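Local coordinates for protein integrase (Enterobacteria phage lambda, PDB 1AE9) that integrates the phage genome into the host chromosome by site-specific recombination and, together with excisionase, excises the prophage again, this piece being its catalytic domain, at residues C21-T33 with I77-L90. Numbering follows the deposited sequence.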
ATOM      1  N   CYS A  21      -3.001  15.772  13.191  1.00 22.67           N
ATOM      2  CA  CYS A  21      -3.226  15.544  14.622  1.00 22.81           C
ATOM      3  C   CYS A  21      -3.062  14.089  15.083  1.00 20.74           C
ATOM      4  O   CYS A  21      -2.650  13.829  16.217  1.00 20.95           O
ATOM      5  CB  CYS A  21      -4.620  16.065  15.001  1.00 26.77           C
ATOM      6  SG  CYS A  21      -5.951  15.550  13.842  1.00 37.39           S
ATOM      7  N   TRP A  22      -3.359  13.139  14.202  1.00 17.34           N
ATOM      8  CA  TRP A  22      -3.241  11.732  14.557  1.00 15.81           C
ATOM      9  C   TRP A  22      -1.813  11.191  14.677  1.00 15.49           C
ATOM     10  O   TRP A  22      -1.608  10.169  15.333  1.00 16.13           O
ATOM     11  CB  TRP A  22      -4.055  10.849  13.593  1.00 15.62           C
ATOM     12  CG  TRP A  22      -3.686  10.981  12.126  1.00 15.53           C
ATOM     13  CD1 TRP A  22      -4.378  11.668  11.162  1.00 14.78           C
ATOM     14  CD2 TRP A  22      -2.551  10.394  11.459  1.00 15.94           C
ATOM     15  NE1 TRP A  22      -3.749  11.543   9.942  1.00 14.85           N
ATOM     16  CE2 TRP A  22      -2.627  10.769  10.094  1.00 14.72           C
ATOM     17  CE3 TRP A  22      -1.482   9.587  11.881  1.00 12.89           C
ATOM     18  CZ2 TRP A  22      -1.675  10.362   9.149  1.00 13.09           C
ATOM     19  CZ3 TRP A  22      -0.535   9.183  10.941  1.00 12.41           C
ATOM     20  CH2 TRP A  22      -0.641   9.571   9.592  1.00 12.19           C
ATOM     21  N   LEU A  23      -0.827  11.863  14.077  1.00 14.36           N
ATOM     22  CA  LEU A  23       0.547  11.366  14.125  1.00 13.77           C
ATOM     23  C   LEU A  23       1.096  11.235  15.544  1.00 13.89           C
ATOM     24  O   LEU A  23       1.560  10.160  15.926  1.00 14.69           O
ATOM     25  CB  LEU A  23       1.496  12.212  13.253  1.00 14.12           C
ATOM     26  CG  LEU A  23       2.942  11.678  13.171  1.00 13.95           C
ATOM     27  CD1 LEU A  23       2.962  10.209  12.716  1.00 13.01           C
ATOM     28  CD2 LEU A  23       3.772  12.529  12.240  1.00 12.23           C
ATOM     29  N   ARG A  24       1.043  12.312  16.323  1.00 14.69           N
ATOM     30  CA  ARG A  24       1.535  12.279  17.698  1.00 14.18           C
ATOM     31  C   ARG A  24       0.809  11.222  18.526  1.00 15.47           C
ATOM     32  O   ARG A  24       1.429  10.521  19.335  1.00 16.35           O
ATOM     33  CB  ARG A  24       1.393  13.653  18.360  1.00 13.01           C
ATOM     34  CG  ARG A  24       2.451  14.652  17.913  1.00 14.59           C
ATOM     35  CD  ARG A  24       2.303  15.985  18.622  1.00 15.46           C
ATOM     36  NE  ARG A  24       3.451  16.860  18.388  1.00 16.30           N
ATOM     37  CZ  ARG A  24       3.417  18.191  18.452  1.00 16.09           C
ATOM     38  NH1 ARG A  24       2.289  18.826  18.739  1.00 13.62           N
ATOM     39  NH2 ARG A  24       4.521  18.893  18.237  1.00 15.02           N
ATOM     40  N   LEU A  25      -0.499  11.094  18.313  1.00 14.97           N
ATOM     41  CA  LEU A  25      -1.302  10.122  19.047  1.00 15.22           C
ATOM     42  C   LEU A  25      -0.936   8.689  18.659  1.00 14.47           C
ATOM     43  O   LEU A  25      -0.856   7.810  19.521  1.00 14.13           O
ATOM     44  CB  LEU A  25      -2.791  10.402  18.834  1.00 15.43           C
ATOM     45  CG  LEU A  25      -3.223  11.756  19.416  1.00 16.66           C
ATOM     46  CD1 LEU A  25      -4.624  12.131  18.939  1.00 16.85           C
ATOM     47  CD2 LEU A  25      -3.162  11.712  20.941  1.00 15.74           C
ATOM     48  N   ALA A  26      -0.685   8.457  17.373  1.00 14.48           N
ATOM     49  CA  ALA A  26      -0.292   7.126  16.922  1.00 12.52           C
ATOM     50  C   ALA A  26       1.084   6.785  17.512  1.00 13.55           C
ATOM     51  O   ALA A  26       1.328   5.638  17.904  1.00 12.19           O
ATOM     52  CB  ALA A  26      -0.254   7.064  15.407  1.00 12.25           C
ATOM     53  N   MET A  27       1.970   7.785  17.591  1.00 13.55           N
ATOM     54  CA  MET A  27       3.314   7.594  18.160  1.00 13.99           C
ATOM     55  C   MET A  27       3.212   7.180  19.628  1.00 12.69           C
ATOM     56  O   MET A  27       3.850   6.211  20.061  1.00 12.74           O
ATOM     57  CB  MET A  27       4.162   8.870  18.040  1.00 12.49           C
ATOM     58  CG  MET A  27       4.723   9.122  16.640  1.00 13.92           C
ATOM     59  SD  MET A  27       5.534  10.719  16.447  1.00 15.00           S
ATOM     60  CE  MET A  27       6.983  10.466  17.539  1.00 12.23           C
ATOM     61  N   GLU A  28       2.385   7.895  20.384  1.00 13.69           N
ATOM     62  CA  GLU A  28       2.201   7.585  21.795  1.00 14.82           C
ATOM     63  C   GLU A  28       1.615   6.189  21.983  1.00 16.20           C
ATOM     64  O   GLU A  28       2.099   5.408  22.808  1.00 15.63           O
ATOM     65  CB  GLU A  28       1.291   8.615  22.449  1.00 16.40           C
ATOM     66  CG  GLU A  28       1.925   9.976  22.597  1.00 19.75           C
ATOM     67  CD  GLU A  28       0.992  10.997  23.221  1.00 24.15           C
ATOM     68  OE1 GLU A  28      -0.213  10.711  23.375  1.00 23.91           O
ATOM     69  OE2 GLU A  28       1.467  12.104  23.549  1.00 28.31           O
ATOM     70  N   LEU A  29       0.597   5.864  21.191  1.00 15.90           N
ATOM     71  CA  LEU A  29      -0.052   4.564  21.284  1.00 15.23           C
ATOM     72  C   LEU A  29       0.914   3.426  20.925  1.00 15.55           C
ATOM     73  O   LEU A  29       0.879   2.357  21.528  1.00 16.00           O
ATOM     74  CB  LEU A  29      -1.302   4.540  20.398  1.00 17.27           C
ATOM     75  CG  LEU A  29      -2.480   3.687  20.875  1.00 21.22           C
ATOM     76  CD1 LEU A  29      -3.009   4.218  22.210  1.00 19.74           C
ATOM     77  CD2 LEU A  29      -3.588   3.707  19.826  1.00 22.38           C
ATOM     78  N   ALA A  30       1.807   3.668  19.974  1.00 14.77           N
ATOM     79  CA  ALA A  30       2.780   2.664  19.566  1.00 14.46           C
ATOM     80  C   ALA A  30       3.757   2.341  20.698  1.00 16.63           C
ATOM     81  O   ALA A  30       4.103   1.173  20.910  1.00 16.80           O
ATOM     82  CB  ALA A  30       3.547   3.147  18.347  1.00 12.57           C
ATOM     83  N   VAL A  31       4.209   3.371  21.409  1.00 16.85           N
ATOM     84  CA  VAL A  31       5.160   3.183  22.506  1.00 17.46           C
ATOM     85  C   VAL A  31       4.519   2.610  23.770  1.00 16.88           C
ATOM     86  O   VAL A  31       5.078   1.717  24.391  1.00 18.63           O
ATOM     87  CB  VAL A  31       5.937   4.503  22.841  1.00 17.82           C
ATOM     88  CG1 VAL A  31       6.869   4.296  24.046  1.00 14.84           C
ATOM     89  CG2 VAL A  31       6.764   4.950  21.628  1.00 15.70           C
ATOM     90  N   VAL A  32       3.333   3.081  24.134  1.00 16.87           N
ATOM     91  CA  VAL A  32       2.691   2.580  25.341  1.00 16.69           C
ATOM     92  C   VAL A  32       2.042   1.188  25.209  1.00 18.51           C
ATOM     93  O   VAL A  32       1.877   0.487  26.210  1.00 18.59           O
ATOM     94  CB  VAL A  32       1.709   3.634  25.944  1.00 16.75           C
ATOM     95  CG1 VAL A  32       0.391   3.660  25.195  1.00 15.37           C
ATOM     96  CG2 VAL A  32       1.494   3.374  27.424  1.00 16.40           C
ATOM     97  N   THR A  33       1.666   0.779  23.995  1.00 18.80           N
ATOM     98  CA  THR A  33       1.065  -0.549  23.815  1.00 17.36           C
ATOM     99  C   THR A  33       2.059  -1.550  23.227  1.00 17.87           C
ATOM    100  O   THR A  33       1.848  -2.761  23.318  1.00 19.41           O
ATOM    101  CB  THR A  33      -0.197  -0.544  22.896  1.00 16.67           C
ATOM    102  OG1 THR A  33       0.189  -0.296  21.537  1.00 17.02           O
ATOM    103  CG2 THR A  33      -1.214   0.501  23.343  1.00 15.81           C
ATOM    104  N   ILE A  77       4.100   9.124  29.019  1.00 22.62           N
ATOM    105  CA  ILE A  77       2.966   8.691  28.208  1.00 21.27           C
ATOM    106  C   ILE A  77       1.994   7.870  29.040  1.00 20.74           C
ATOM    107  O   ILE A  77       2.373   6.863  29.638  1.00 21.18           O
ATOM    108  CB  ILE A  77       3.413   7.849  26.995  1.00 19.41           C
ATOM    109  CG1 ILE A  77       4.280   8.691  26.059  1.00 18.02           C
ATOM    110  CG2 ILE A  77       2.191   7.334  26.240  1.00 19.10           C
ATOM    111  CD1 ILE A  77       4.976   7.890  24.975  1.00 17.54           C
ATOM    112  N   SER A  78       0.754   8.332  29.118  1.00 20.36           N
ATOM    113  CA  SER A  78      -0.271   7.617  29.852  1.00 21.32           C
ATOM    114  C   SER A  78      -1.217   7.039  28.818  1.00 20.78           C
ATOM    115  O   SER A  78      -1.764   7.779  28.004  1.00 19.73           O
ATOM    116  CB  SER A  78      -1.030   8.571  30.767  1.00 22.18           C
ATOM    117  OG  SER A  78      -2.201   7.956  31.292  1.00 23.13           O
ATOM    118  N   MET A  79      -1.417   5.725  28.850  1.00 21.68           N
ATOM    119  CA  MET A  79      -2.306   5.085  27.890  1.00 21.79           C
ATOM    120  C   MET A  79      -3.723   5.643  27.966  1.00 21.79           C
ATOM    121  O   MET A  79      -4.323   5.928  26.932  1.00 22.84           O
ATOM    122  CB  MET A  79      -2.308   3.559  28.065  1.00 22.28           C
ATOM    123  CG  MET A  79      -3.049   2.800  26.946  1.00 22.58           C
ATOM    124  SD  MET A  79      -2.720   1.033  26.960  1.00 25.49           S
ATOM    125  CE  MET A  79      -4.088   0.413  26.007  1.00 25.04           C
ATOM    126  N   LYS A  80      -4.243   5.841  29.180  1.00 22.15           N
ATOM    127  CA  LYS A  80      -5.597   6.367  29.354  1.00 21.88           C
ATOM    128  C   LYS A  80      -5.721   7.769  28.773  1.00 23.18           C
ATOM    129  O   LYS A  80      -6.681   8.064  28.059  1.00 22.98           O
ATOM    130  CB  LYS A  80      -5.992   6.368  30.836  1.00 22.45           C
ATOM    131  N   GLU A  81      -4.736   8.621  29.060  1.00 24.63           N
ATOM    132  CA  GLU A  81      -4.716  10.005  28.568  1.00 26.06           C
ATOM    133  C   GLU A  81      -4.678  10.035  27.043  1.00 24.12           C
ATOM    134  O   GLU A  81      -5.367  10.840  26.417  1.00 23.58           O
ATOM    135  CB  GLU A  81      -3.484  10.740  29.092  1.00 30.29           C
ATOM    136  CG  GLU A  81      -3.349  10.742  30.593  1.00 39.65           C
ATOM    137  CD  GLU A  81      -4.043  11.907  31.238  1.00 45.89           C
ATOM    138  OE1 GLU A  81      -3.431  13.000  31.278  1.00 50.00           O
ATOM    139  OE2 GLU A  81      -5.192  11.733  31.705  1.00 49.26           O
ATOM    140  N   THR A  82      -3.829   9.189  26.461  1.00 23.42           N
ATOM    141  CA  THR A  82      -3.689   9.091  25.010  1.00 21.25           C
ATOM    142  C   THR A  82      -5.010   8.637  24.389  1.00 21.39           C
ATOM    143  O   THR A  82      -5.481   9.238  23.422  1.00 21.43           O
ATOM    144  CB  THR A  82      -2.557   8.121  24.624  1.00 20.86           C
ATOM    145  OG1 THR A  82      -1.306   8.650  25.088  1.00 21.71           O
ATOM    146  CG2 THR A  82      -2.490   7.936  23.117  1.00 19.11           C
ATOM    147  N   LEU A  83      -5.628   7.607  24.968  1.00 21.17           N
ATOM    148  CA  LEU A  83      -6.905   7.108  24.461  1.00 21.24           C
ATOM    149  C   LEU A  83      -7.971   8.192  24.557  1.00 22.05           C
ATOM    150  O   LEU A  83      -8.791   8.346  23.643  1.00 22.78           O
ATOM    151  CB  LEU A  83      -7.345   5.860  25.225  1.00 19.86           C
ATOM    152  CG  LEU A  83      -6.541   4.586  24.953  1.00 20.75           C
ATOM    153  CD1 LEU A  83      -6.969   3.496  25.924  1.00 20.20           C
ATOM    154  CD2 LEU A  83      -6.739   4.132  23.511  1.00 20.17           C
ATOM    155  N   ASP A  84      -7.952   8.959  25.649  1.00 23.40           N
ATOM    156  CA  ASP A  84      -8.920  10.048  25.817  1.00 24.50           C
ATOM    157  C   ASP A  84      -8.738  11.056  24.691  1.00 24.98           C
ATOM    158  O   ASP A  84      -9.716  11.509  24.083  1.00 23.48           O
ATOM    159  CB  ASP A  84      -8.743  10.749  27.168  1.00 26.99           C
ATOM    160  CG  ASP A  84      -9.314   9.950  28.325  1.00 29.35           C
ATOM    161  OD1 ASP A  84      -9.873   8.853  28.097  1.00 30.37           O
ATOM    162  OD2 ASP A  84      -9.200  10.424  29.472  1.00 31.46           O
ATOM    163  N   LYS A  85      -7.482  11.386  24.402  1.00 24.20           N
ATOM    164  CA  LYS A  85      -7.167  12.326  23.331  1.00 24.08           C
ATOM    165  C   LYS A  85      -7.604  11.774  21.970  1.00 22.73           C
ATOM    166  O   LYS A  85      -8.143  12.510  21.147  1.00 21.94           O
ATOM    167  CB  LYS A  85      -5.666  12.656  23.337  1.00 25.87           C
ATOM    168  CG  LYS A  85      -5.247  13.582  24.486  1.00 29.51           C
ATOM    169  CD  LYS A  85      -3.888  13.210  25.104  1.00 32.25           C
ATOM    170  CE  LYS A  85      -2.725  13.318  24.125  1.00 32.45           C
ATOM    171  NZ  LYS A  85      -1.419  13.018  24.788  1.00 30.56           N
ATOM    172  N   CYS A  86      -7.392  10.481  21.738  1.00 21.78           N
ATOM    173  CA  CYS A  86      -7.789   9.861  20.474  1.00 21.08           C
ATOM    174  C   CYS A  86      -9.302   9.987  20.311  1.00 22.45           C
ATOM    175  O   CYS A  86      -9.800  10.322  19.231  1.00 21.74           O
ATOM    176  CB  CYS A  86      -7.390   8.379  20.436  1.00 19.85           C
ATOM    177  SG  CYS A  86      -5.616   8.017  20.263  1.00 16.33           S
ATOM    178  N   LYS A  87     -10.025   9.757  21.404  1.00 23.68           N
ATOM    179  CA  LYS A  87     -11.482   9.833  21.405  1.00 26.08           C
ATOM    180  C   LYS A  87     -11.981  11.253  21.154  1.00 26.75           C
ATOM    181  O   LYS A  87     -12.813  11.489  20.278  1.00 26.08           O
ATOM    182  CB  LYS A  87     -12.023   9.329  22.747  1.00 27.18           C
ATOM    183  CG  LYS A  87     -13.527   9.077  22.781  1.00 29.57           C
ATOM    184  CD  LYS A  87     -13.883   7.874  21.927  1.00 31.71           C
ATOM    185  CE  LYS A  87     -15.334   7.477  22.070  1.00 33.30           C
ATOM    186  NZ  LYS A  87     -15.671   6.333  21.175  1.00 34.81           N
ATOM    187  N   GLU A  88     -11.432  12.202  21.901  1.00 28.44           N
ATOM    188  CA  GLU A  88     -11.831  13.605  21.803  1.00 29.77           C
ATOM    189  C   GLU A  88     -11.393  14.320  20.520  1.00 29.31           C
ATOM    190  O   GLU A  88     -12.167  15.079  19.931  1.00 27.74           O
ATOM    191  CB  GLU A  88     -11.303  14.376  23.024  1.00 33.05           C
ATOM    192  CG  GLU A  88     -11.715  13.775  24.385  1.00 38.33           C
ATOM    193  CD  GLU A  88     -11.006  14.412  25.592  1.00 41.03           C
ATOM    194  OE1 GLU A  88      -9.968  15.099  25.409  1.00 43.12           O
ATOM    195  OE2 GLU A  88     -11.491  14.212  26.728  1.00 40.57           O
ATOM    196  N   ILE A  89     -10.168  14.047  20.077  1.00 28.51           N
ATOM    197  CA  ILE A  89      -9.592  14.697  18.898  1.00 28.05           C
ATOM    198  C   ILE A  89      -9.822  14.015  17.553  1.00 26.43           C
ATOM    199  O   ILE A  89     -10.008  14.688  16.542  1.00 26.00           O
ATOM    200  CB  ILE A  89      -8.062  14.903  19.074  1.00 29.37           C
ATOM    201  CG1 ILE A  89      -7.771  15.576  20.421  1.00 30.49           C
ATOM    202  CG2 ILE A  89      -7.495  15.724  17.915  1.00 28.88           C
ATOM    203  CD1 ILE A  89      -8.513  16.885  20.627  1.00 33.52           C
ATOM    204  N   LEU A  90      -9.727  12.688  17.529  1.00 24.54           N
ATOM    205  CA  LEU A  90      -9.906  11.933  16.290  1.00 23.65           C
ATOM    206  C   LEU A  90     -11.363  11.475  16.157  1.00 23.43           C
ATOM    207  O   LEU A  90     -12.009  11.722  15.140  1.00 23.22           O
ATOM    208  CB  LEU A  90      -8.903  10.764  16.240  1.00 21.76           C
ATOM    209  CG  LEU A  90      -7.434  11.176  16.511  1.00 19.79           C
ATOM    210  CD1 LEU A  90      -6.490   9.961  16.548  1.00 17.72           C
ATOM    211  CD2 LEU A  90      -6.961  12.184  15.470  1.00 17.41           C
TER
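Leu25 pushes between Thr82, Lys85, Cys86 and Leu90 as a knob into a hole, where helix 21-33 packs against helix 79-90 in an antiparallel pair (149° between directions, axes 9.9 Å apart) inside the tyrosine-recombinase catalytic domain. Leu25 CD2 lies 3.6 Å from Lys85 CB, while Leu25 CD1 meets Leu90 CD1 tip to tip at 3.7 Å. Beyond it, Leu90 CD2 rests on Trp22 CB; the indole itself turns away to helix 106-120, where it packs edge-to-face with Tyr112.

At the other end the packing is again aliphatic. Ile77, in the short strand before helix 79-90, sets CG2 against Val32 CB at 3.7 Å and CD1 against Val31, with Tyr9 of helix 6-15 also touching Ile77. Both methyls of Val32 bear on Met79 CB, and the extended Met79 chain runs on to Thr33 CG2. Thr33 lies about 8 Å, side chain to side chain, from Arg135, a predicted active-site residue, which places this end near the probable catalytic centre.

Between the apolar patches the buried carboxylate of Glu28 meets the partly exposed Lys85. Glu28 leaves its helix with CG beside the backbone N (chi1 -70°) and an extended chain. Thr82 OG1 lies 2.9 Å from Glu28 OE1, and Tyr13 OH hydrogen-bonds Glu28 OE2. The bent Lys85 chain completes a salt bridge, delivering NZ to the syn lone pair of Glu28 OE1 at 3.0 Å, with a weak bond to Glu28 OE2 at 3.3 Å.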